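Local coordinates for protein GTP pyrophosphokinase (Chlorobaculum tepidum, PDB 3IBW) that probably makes the alarmone pppGpp by transferring pyrophosphate from ATP to GTP, and carries an ACT domain, the fragment described here, likely to be regulatory, at residues I8-E13 against F73-L78; G24-F29 against D64-V69; R34-N39 against C47-F52. The protein carries 1 engineered substitution. One frame throughout, in Å; residues are numbered along the deposited sequence.

Overall arrangement
The three contacts build one ACT domain of βαββαβ topology, a four-stranded antiparallel sheet with strand order 2-3-1-4. Contact 1 pairs the first and last strands, 4-13 and 72-78; contact 2, nested inside the chain loop that contact 1 closes, joins helices 18-28 and 56-67; contact 3, nested inside contact 2 in turn, is the hairpin of strands 32-41 and 44-53. Centres of contacts 1 and 2, and of 1 and 3, lie about 11 Å apart, those of 2 and 3 about 13 Å. Strands 4-13 and 44-53 are neighbours, linking contacts 1 and 3, while strand 32-41 carries the sheet into the second subunit.

Contact 1: residues I8-E13 against F73-L78; sequences IRIVGE and FTVERL
R9 and E76 lie alongside each other and point the same way, their guanidinium and carboxylate planes turned 71° apart. E76 OE2 is at the edge of the guanidinium but 4.4 Å from R9 NE, a proximity of opposite charges rather than a salt bridge; R9 NH1 is hydrogen-bonded to N48 OD1 of strand 44-53. A water ties this face together, accepting from T74 OG1 at 2.7 Å and donating to both R9 O and E76 OE2. L78 slants across the base of the arginine, its CD2 3.8 Å from R9 CB. Below these side chains runs the pairing of the first and last strands of the βαββαβ ACT fold, where R9 N donates to E76 O over 2.8 Å in an almost straight bond (171°). Farther along, the ladder carries a classic beta bulge: V11 O accepts from F73 N at 2.7 Å and from T74 N at 3.2 Å. The extra residue brings the F73 ring obliquely against the backbone of G12 and E13, with F73 CE2 3.7 Å from G12 C, while T74 OG1, set between its own backbone N and carbonyl carbon (chi1 61°), stands next to V11 CB. On the other face of the sheet I8 and V75 run side by side, I8 CG2 meeting V75 CG1 at 3.7 Å, and M63 of helix 56-67 touches both.

Contact 2: residues G24-F29 against D64-V69; sequences GVISKF and DKLRKV
Helices 18-28 and 56-67 of the ACT domain meet through a small apolar cluster in which L66 is gripped by V25, I26 and F29. The two branches of L66 divide the work. CD2 slants across V25, 3.8 Å from V25 CG1, and also reaches I26, lying 4.2 Å from I26 CG1. CD1 meets the aromatic ring in its plane and at its edge, 3.7 Å from F29 CZ, with the two side chains set roughly perpendicular. F29 can offer this edge because its CG is anti to the carbonyl carbon (chi1 -79°), which folds the ring back against its own helix: one ring face is covered near its rim by V25 O, 3.4 Å above the plane, and by I26 CA. In this two-helix layer, which packs on one face of the four-stranded sheet, I26 also touches C47 and L49 of strand 44-53, and L66 also touches I22, one turn before I26 on helix 18-28. With an alanine in place of L66, V25 and I26 would probably face a gap and the F29 ring would be less firmly held on the side where the leucine now abuts its edge. At the flank of the cluster V25 and V69 run past one another with opposite headings, V25 CG2 lying 4.1 Å from V69 CG2. K65 adds its CB at the edge of the F29 ring before its chain leads off. Beyond the interface R67, in a salt bridge with D64 of its own helix, bonds V75 O of the last strand through NH2, and S27 packs on T23 of the second subunit.

Contact 3: residues R34-N39 against C47-F52; sequences RTIVLN and CNLMIF
L49 and I36 point the same way from the hairpin: L49 holds CG trans to the amide nitrogen (chi1 164°), and the next torsion (chi2 70°) swings CD1 across to 3.8 Å from I36 CG1. C47 has its sulfur in the same position as that CG (chi1 -178°), which brings C47 SG within touching distance of both I36 and L38, 4.1 Å from I36 CG2. On the reverse face T35 and M50, a selenomethionine, touch near their bases, T35 CB lying 3.9 Å from M50 CB before the longer chain bends away. The backbones of this antiparallel hairpin are joined by the reciprocal bonds of V37 with N48, V37 N reaching N48 O at 2.9 Å, and by M50 N to T35 O. Nearer its open end a classic beta bulge puts two residues opposite one: M50 O accepts from R34 N at 2.7 Å and from T35 N at 3.1 Å, both donors coming from the same side of the carbonyl plane. R34 NH1 forms a salt bridge with D14 of the second subunit. L38 touches T19 and T23 of helix 18-28, strand 4-13 pairs with strand 44-53 on its far side from strand 32-41, and T35, I36, L38 and N39 continue the sheet in an antiparallel ladder with a strand of the second subunit.

Contact 1: residues I8-E13 against F73-L78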
loop_
_atom_site.group_PDB
_atom_site.type_symbol
_atom_site.label_atom_id
_atom_site.label_comp_id
_atom_site.label_asym_id
_atom_site.label_seq_id
_atom_site.Cartn_x
_atom_site.Cartn_y
_atom_site.Cartn_z
ATOM N N ILE A 8 11.672 0.405 -5.019
ATOM C CA ILE A 8 11.149 1.431 -5.923
ATOM C C ILE A 8 10.667 2.611 -5.078
ATOM O O ILE A 8 9.990 2.418 -4.070
ATOM C CB ILE A 8 9.910 0.941 -6.729
ATOM C CG1 ILE A 8 10.255 -0.276 -7.587
ATOM C CG2 ILE A 8 9.385 2.076 -7.611
ATOM C CD1 ILE A 8 9.043 -0.862 -8.296
ATOM N N ARG A 9 11.019 3.825 -5.485
ATOM C CA ARG A 9 10.571 5.010 -4.766
ATOM C C ARG A 9 9.716 5.863 -5.690
ATOM O O ARG A 9 10.129 6.193 -6.805
ATOM C CB ARG A 9 11.754 5.834 -4.262
ATOM C CG ARG A 9 11.344 7.183 -3.665
ATOM C CD ARG A 9 12.490 7.790 -2.878
ATOM N NE ARG A 9 12.233 9.160 -2.437
ATOM C CZ ARG A 9 11.609 9.492 -1.312
ATOM N NH1 ARG A 9 11.147 8.550 -0.500
ATOM N NH2 ARG A 9 11.475 10.770 -0.982
ATOM N N ILE A 10 8.524 6.213 -5.217
ATOM C CA ILE A 10 7.593 7.036 -5.981
ATOM C C ILE A 10 7.309 8.317 -5.201
ATOM O O ILE A 10 7.117 8.280 -3.986
ATOM C CB ILE A 10 6.237 6.309 -6.195
ATOM C CG1 ILE A 10 6.469 4.948 -6.849
ATOM C CG2 ILE A 10 5.293 7.161 -7.054
ATOM C CD1 ILE A 10 6.240 3.784 -5.907
ATOM N N VAL A 11 7.304 9.447 -5.900
ATOM C CA VAL A 11 6.997 10.734 -5.282
ATOM C C VAL A 11 5.960 11.368 -6.218
ATOM O O VAL A 11 6.144 11.394 -7.440
ATOM C CB VAL A 11 8.251 11.642 -5.159
ATOM C CG1 VAL A 11 7.868 12.952 -4.454
ATOM C CG2 VAL A 11 9.351 10.920 -4.377
ATOM N N GLY A 12 4.870 11.866 -5.642
ATOM C CA GLY A 12 3.817 12.464 -6.442
ATOM C C GLY A 12 2.986 13.479 -5.681
ATOM O O GLY A 12 3.239 13.739 -4.511
ATOM N N GLU A 13 1.979 14.034 -6.345
ATOM C CA GLU A 13 1.116 15.037 -5.731
ATOM C C GLU A 13 0.076 14.404 -4.820
ATOM O O GLU A 13 -0.512 13.382 -5.160
ATOM C CB GLU A 13 0.415 15.858 -6.820
ATOM C CG GLU A 13 -0.485 15.034 -7.726
ATOM C CD GLU A 13 -1.209 15.877 -8.767
ATOM O OE1 GLU A 13 -0.753 17.003 -9.042
ATOM O OE2 GLU A 13 -2.230 15.406 -9.311
ATOM N N PHE A 73 5.453 12.434 -9.890
ATOM C CA PHE A 73 6.581 13.253 -10.324
ATOM C C PHE A 73 7.780 12.407 -10.735
ATOM O O PHE A 73 8.332 12.596 -11.817
ATOM C CB PHE A 73 7.015 14.220 -9.221
ATOM C CG PHE A 73 5.952 15.205 -8.835
ATOM C CD1 PHE A 73 5.212 15.862 -9.811
ATOM C CD2 PHE A 73 5.692 15.477 -7.499
ATOM C CE1 PHE A 73 4.224 16.779 -9.460
ATOM C CE2 PHE A 73 4.702 16.391 -7.139
ATOM C CZ PHE A 73 3.969 17.041 -8.123
ATOM N N THR A 74 8.166 11.463 -9.879
ATOM C CA THR A 74 9.314 10.604 -10.155
ATOM C C THR A 74 9.113 9.164 -9.681
ATOM O O THR A 74 8.360 8.906 -8.744
ATOM C CB THR A 74 10.605 11.124 -9.431
ATOM O OG1 THR A 74 10.399 11.118 -8.009
ATOM C CG2 THR A 74 10.955 12.550 -9.873
ATOM N N VAL A 75 9.784 8.236 -10.355
ATOM C CA VAL A 75 9.778 6.826 -9.984
ATOM C C VAL A 75 11.230 6.412 -10.241
ATOM O O VAL A 75 11.746 6.577 -11.350
ATOM C CB VAL A 75 8.839 5.959 -10.852
ATOM C CG1 VAL A 75 8.938 4.496 -10.401
ATOM C CG2 VAL A 75 7.407 6.454 -10.720
ATOM N N GLU A 76 11.892 5.894 -9.217
ATOM C CA GLU A 76 13.282 5.477 -9.355
ATOM C C GLU A 76 13.498 4.180 -8.602
ATOM O O GLU A 76 12.751 3.859 -7.674
ATOM C CB GLU A 76 14.224 6.553 -8.780
ATOM C CG GLU A 76 14.267 6.596 -7.247
ATOM C CD GLU A 76 14.733 7.936 -6.676
ATOM O OE1 GLU A 76 15.946 8.103 -6.421
ATOM O OE2 GLU A 76 13.876 8.830 -6.504
ATOM N N ARG A 77 14.506 3.424 -9.019
ATOM C CA ARG A 77 14.844 2.189 -8.334
ATOM C C ARG A 77 15.725 2.564 -7.131
ATOM O O ARG A 77 16.639 3.388 -7.238
ATOM C CB ARG A 77 15.628 1.260 -9.252
ATOM C CG ARG A 77 16.008 -0.045 -8.593
ATOM C CD ARG A 77 16.659 -0.956 -9.599
ATOM N NE ARG A 77 17.193 -2.146 -8.958
ATOM C CZ ARG A 77 17.780 -3.136 -9.614
ATOM N NH1 ARG A 77 17.903 -3.070 -10.932
ATOM N NH2 ARG A 77 18.260 -4.179 -8.948
ATOM N N LEU A 78 15.439 1.950 -5.990
ATOM C CA LEU A 78 16.186 2.186 -4.756
ATOM C C LEU A 78 17.295 1.157 -4.600
ATOM O O LEU A 78 17.165 0.029 -5.076
ATOM C CB LEU A 78 15.266 2.045 -3.541
ATOM C CG LEU A 78 14.256 3.143 -3.212
ATOM C CD1 LEU A 78 13.420 2.724 -2.010
ATOM C CD2 LEU A 78 15.002 4.444 -2.919
HETATM O O HOH W 1 11.203 8.686 -7.016
HETATM O O HOH W 2 13.170 10.407 -4.801
#

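Contact 2: residues G24-F29 against D64-V69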
loop_
_atom_site.group_PDB
_atom_site.type_symbol
_atom_site.label_atom_id
_atom_site.label_comp_id
_atom_site.label_asym_id
_atom_site.label_seq_id
_atom_site.Cartn_x
_atom_site.Cartn_y
_atom_site.Cartn_z
ATOM N N GLY A 24 -3.494 1.299 -5.349
ATOM C CA GLY A 24 -4.239 0.379 -6.197
ATOM C C GLY A 24 -3.384 -0.204 -7.317
ATOM O O GLY A 24 -3.475 -1.394 -7.627
ATOM N N VAL A 25 -2.553 0.638 -7.930
ATOM C CA VAL A 25 -1.656 0.222 -9.010
ATOM C C VAL A 25 -0.682 -0.825 -8.484
ATOM O O VAL A 25 -0.422 -1.840 -9.136
ATOM C CB VAL A 25 -0.835 1.426 -9.546
ATOM C CG1 VAL A 25 0.268 0.939 -10.483
ATOM C CG2 VAL A 25 -1.757 2.396 -10.270
ATOM N N ILE A 26 -0.141 -0.567 -7.299
ATOM C CA ILE A 26 0.806 -1.481 -6.669
ATOM C C ILE A 26 0.149 -2.830 -6.349
ATOM O O ILE A 26 0.736 -3.885 -6.584
ATOM C CB ILE A 26 1.366 -0.869 -5.364
ATOM C CG1 ILE A 26 2.271 0.321 -5.699
ATOM C CG2 ILE A 26 2.138 -1.927 -4.572
ATOM C CD1 ILE A 26 2.664 1.146 -4.493
ATOM N N SER A 27 -1.071 -2.791 -5.820
ATOM C CA SER A 27 -1.775 -4.019 -5.472
ATOM C C SER A 27 -2.018 -4.882 -6.710
ATOM O O SER A 27 -1.954 -6.110 -6.636
ATOM C CB SER A 27 -3.106 -3.693 -4.772
ATOM O OG SER A 27 -4.048 -3.113 -5.654
ATOM N N LYS A 28 -2.277 -4.241 -7.848
ATOM C CA LYS A 28 -2.528 -4.973 -9.084
ATOM C C LYS A 28 -1.271 -5.564 -9.723
ATOM O O LYS A 28 -1.355 -6.370 -10.650
ATOM C CB LYS A 28 -3.316 -4.092 -10.062
ATOM C CG LYS A 28 -4.769 -3.905 -9.616
ATOM C CD LYS A 28 -5.512 -2.915 -10.501
ATOM C CE LYS A 28 -6.851 -2.540 -9.878
ATOM N NZ LYS A 28 -7.374 -1.232 -10.372
ATOM N N PHE A 29 -0.108 -5.164 -9.223
ATOM C CA PHE A 29 1.160 -5.711 -9.708
ATOM C C PHE A 29 1.198 -7.235 -9.533
ATOM O O PHE A 29 0.670 -7.777 -8.557
ATOM C CB PHE A 29 2.341 -5.194 -8.886
ATOM C CG PHE A 29 2.786 -3.815 -9.237
ATOM C CD1 PHE A 29 2.397 -3.237 -10.434
ATOM C CD2 PHE A 29 3.643 -3.108 -8.393
ATOM C CE1 PHE A 29 2.824 -1.960 -10.784
ATOM C CE2 PHE A 29 4.079 -1.828 -8.736
ATOM C CZ PHE A 29 3.673 -1.260 -9.938
ATOM N N ASP A 64 7.568 1.730 -15.004
ATOM C CA ASP A 64 6.976 2.478 -16.115
ATOM C C ASP A 64 5.466 2.675 -15.896
ATOM O O ASP A 64 4.935 3.743 -16.192
ATOM C CB ASP A 64 7.244 1.765 -17.447
ATOM C CG ASP A 64 8.681 1.930 -17.912
ATOM O OD1 ASP A 64 9.426 2.720 -17.289
ATOM O OD2 ASP A 64 9.067 1.283 -18.906
ATOM N N LYS A 65 4.782 1.653 -15.384
ATOM C CA LYS A 65 3.349 1.741 -15.089
ATOM C C LYS A 65 3.087 2.844 -14.056
ATOM O O LYS A 65 2.146 3.623 -14.186
ATOM C CB LYS A 65 2.824 0.420 -14.523
ATOM C CG LYS A 65 2.425 -0.599 -15.572
ATOM C CD LYS A 65 1.296 -1.486 -15.059
ATOM C CE LYS A 65 -0.037 -0.737 -15.012
ATOM N NZ LYS A 65 -0.935 -1.083 -16.157
ATOM N N LEU A 66 3.917 2.895 -13.020
ATOM C CA LEU A 66 3.778 3.909 -11.980
ATOM C C LEU A 66 4.112 5.306 -12.501
ATOM O O LEU A 66 3.450 6.276 -12.138
ATOM C CB LEU A 66 4.703 3.590 -10.806
ATOM C CG LEU A 66 4.302 2.391 -9.941
ATOM C CD1 LEU A 66 5.511 1.860 -9.194
ATOM C CD2 LEU A 66 3.204 2.806 -8.972
ATOM N N ARG A 67 5.126 5.405 -13.359
ATOM C CA ARG A 67 5.539 6.705 -13.873
ATOM C C ARG A 67 4.501 7.315 -14.805
ATOM O O ARG A 67 4.432 8.537 -14.946
ATOM C CB ARG A 67 6.915 6.601 -14.568
ATOM C CG ARG A 67 7.669 7.933 -14.647
ATOM C CD ARG A 67 9.044 7.809 -15.310
ATOM N NE ARG A 67 9.986 7.013 -14.524
ATOM C CZ ARG A 67 10.231 5.723 -14.727
ATOM N NH1 ARG A 67 9.601 5.078 -15.698
ATOM N NH2 ARG A 67 11.108 5.081 -13.970
ATOM N N LYS A 68 3.680 6.467 -15.420
ATOM C CA LYS A 68 2.650 6.937 -16.336
ATOM C C LYS A 68 1.389 7.445 -15.648
ATOM O O LYS A 68 0.504 7.994 -16.304
ATOM C CB LYS A 68 2.293 5.838 -17.343
ATOM C CG LYS A 68 3.363 5.627 -18.406
ATOM C CD LYS A 68 2.986 4.510 -19.371
ATOM C CE LYS A 68 4.126 4.209 -20.334
ATOM N NZ LYS A 68 4.140 2.773 -20.736
ATOM N N VAL A 69 1.297 7.266 -14.335
ATOM C CA VAL A 69 0.134 7.753 -13.605
ATOM C C VAL A 69 0.234 9.280 -13.495
ATOM O O VAL A 69 1.180 9.812 -12.908
ATOM C CB VAL A 69 0.054 7.138 -12.188
ATOM C CG1 VAL A 69 -1.095 7.769 -11.412
ATOM C CG2 VAL A 69 -0.148 5.629 -12.296
#

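Contact 3: residues R34-N39 against C47-F52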
loop_
_atom_site.group_PDB
_atom_site.type_symbol
_atom_site.label_atom_id
_atom_site.label_comp_id
_atom_site.label_asym_id
_atom_site.label_seq_id
_atom_site.Cartn_x
_atom_site.Cartn_y
_atom_site.Cartn_z
ATOM N N ARG A 34 7.059 -6.879 -0.244
ATOM C CA ARG A 34 7.708 -7.092 1.039
ATOM C C ARG A 34 7.484 -5.940 2.011
ATOM O O ARG A 34 7.175 -6.164 3.179
ATOM C CB ARG A 34 9.214 -7.308 0.854
ATOM C CG ARG A 34 9.542 -8.412 -0.129
ATOM C CD ARG A 34 8.519 -9.543 -0.023
ATOM N NE ARG A 34 8.716 -10.375 1.158
ATOM C CZ ARG A 34 7.772 -11.145 1.687
ATOM N NH1 ARG A 34 6.562 -11.183 1.143
ATOM N NH2 ARG A 34 8.037 -11.874 2.763
ATOM N N THR A 35 7.617 -4.710 1.523
ATOM C CA THR A 35 7.455 -3.540 2.377
ATOM C C THR A 35 6.861 -2.359 1.623
ATOM O O THR A 35 7.118 -2.179 0.435
ATOM C CB THR A 35 8.845 -3.064 2.927
ATOM O OG1 THR A 35 9.491 -4.133 3.628
ATOM C CG2 THR A 35 8.694 -1.877 3.865
ATOM N N ILE A 36 6.037 -1.583 2.315
ATOM C CA ILE A 36 5.499 -0.357 1.746
ATOM C C ILE A 36 5.569 0.683 2.855
ATOM O O ILE A 36 5.081 0.444 3.965
ATOM C CB ILE A 36 4.017 -0.435 1.304
ATOM C CG1 ILE A 36 3.875 -1.362 0.100
ATOM C CG2 ILE A 36 3.508 0.991 0.964
ATOM C CD1 ILE A 36 2.421 -1.641 -0.284
ATOM N N VAL A 37 6.220 1.810 2.581
ATOM C CA VAL A 37 6.259 2.913 3.535
ATOM C C VAL A 37 5.772 4.116 2.722
ATOM O O VAL A 37 6.507 4.660 1.894
ATOM C CB VAL A 37 7.657 3.195 4.095
ATOM C CG1 VAL A 37 7.605 4.460 4.967
ATOM C CG2 VAL A 37 8.123 1.993 4.923
ATOM N N LEU A 38 4.525 4.516 2.953
ATOM C CA LEU A 38 3.917 5.642 2.247
ATOM C C LEU A 38 3.532 6.717 3.248
ATOM O O LEU A 38 3.021 6.419 4.331
ATOM C CB LEU A 38 2.674 5.177 1.467
ATOM C CG LEU A 38 1.923 6.237 0.643
ATOM C CD1 LEU A 38 1.248 5.583 -0.548
ATOM C CD2 LEU A 38 0.900 6.966 1.516
ATOM N N ASN A 39 3.784 7.966 2.882
ATOM C CA ASN A 39 3.461 9.083 3.754
ATOM C C ASN A 39 3.037 10.259 2.897
ATOM O O ASN A 39 3.688 10.560 1.902
ATOM C CB ASN A 39 4.680 9.469 4.591
ATOM C CG ASN A 39 4.376 9.491 6.066
ATOM O OD1 ASN A 39 3.573 10.301 6.532
ATOM N ND2 ASN A 39 5.012 8.598 6.814
ATOM N N CYS A 47 6.544 7.224 -1.459
ATOM C CA CYS A 47 6.268 5.814 -1.251
ATOM C C CYS A 47 7.488 4.978 -1.586
ATOM O O CYS A 47 7.957 5.010 -2.722
ATOM C CB CYS A 47 5.108 5.360 -2.142
ATOM S SG CYS A 47 4.649 3.625 -1.911
ATOM N N ASN A 48 8.011 4.257 -0.597
ATOM C CA ASN A 48 9.147 3.364 -0.807
ATOM C C ASN A 48 8.542 1.962 -0.768
ATOM O O ASN A 48 7.904 1.573 0.210
ATOM C CB ASN A 48 10.199 3.523 0.292
ATOM C CG ASN A 48 11.062 4.755 0.099
ATOM O OD1 ASN A 48 10.890 5.512 -0.859
ATOM N ND2 ASN A 48 12.002 4.958 1.009
ATOM N N LEU A 49 8.757 1.213 -1.842
ATOM C CA LEU A 49 8.220 -0.130 -1.995
ATOM C C LEU A 49 9.334 -1.148 -2.190
ATOM O O LEU A 49 10.248 -0.913 -2.981
ATOM C CB LEU A 49 7.290 -0.141 -3.223
ATOM C CG LEU A 49 6.830 -1.440 -3.898
ATOM C CD1 LEU A 49 5.868 -2.184 -2.984
ATOM C CD2 LEU A 49 6.148 -1.117 -5.224
HETATM N N MSE A 50 9.283 -2.251 -1.446
HETATM C CA MSE A 50 10.267 -3.322 -1.611
HETATM C C MSE A 50 9.445 -4.508 -2.096
HETATM O O MSE A 50 8.451 -4.888 -1.473
HETATM C CB MSE A 50 10.953 -3.691 -0.295
HETATM C CG MSE A 50 11.747 -2.562 0.327
HETATM SE SE MSE A 50 13.294 -2.064 -0.709
HETATM C CE MSE A 50 13.936 -3.828 -1.198
ATOM N N ILE A 51 9.872 -5.097 -3.205
ATOM C CA ILE A 51 9.164 -6.220 -3.799
ATOM C C ILE A 51 10.143 -7.283 -4.270
ATOM O O ILE A 51 11.329 -6.993 -4.454
ATOM C CB ILE A 51 8.368 -5.778 -5.067
ATOM C CG1 ILE A 51 9.328 -5.151 -6.098
ATOM C CG2 ILE A 51 7.280 -4.786 -4.705
ATOM C CD1 ILE A 51 8.698 -4.923 -7.463
ATOM N N PHE A 52 9.647 -8.510 -4.429
ATOM C CA PHE A 52 10.449 -9.601 -4.983
ATOM C C PHE A 52 9.968 -9.635 -6.440
ATOM O O PHE A 52 8.768 -9.750 -6.717
ATOM C CB PHE A 52 10.187 -10.928 -4.273
ATOM C CG PHE A 52 10.984 -11.085 -3.023
ATOM C CD1 PHE A 52 12.362 -11.273 -3.076
ATOM C CD2 PHE A 52 10.370 -11.025 -1.790
ATOM C CE1 PHE A 52 13.108 -11.383 -1.908
ATOM C CE2 PHE A 52 11.112 -11.131 -0.614
ATOM C CZ PHE A 52 12.477 -11.319 -0.675
#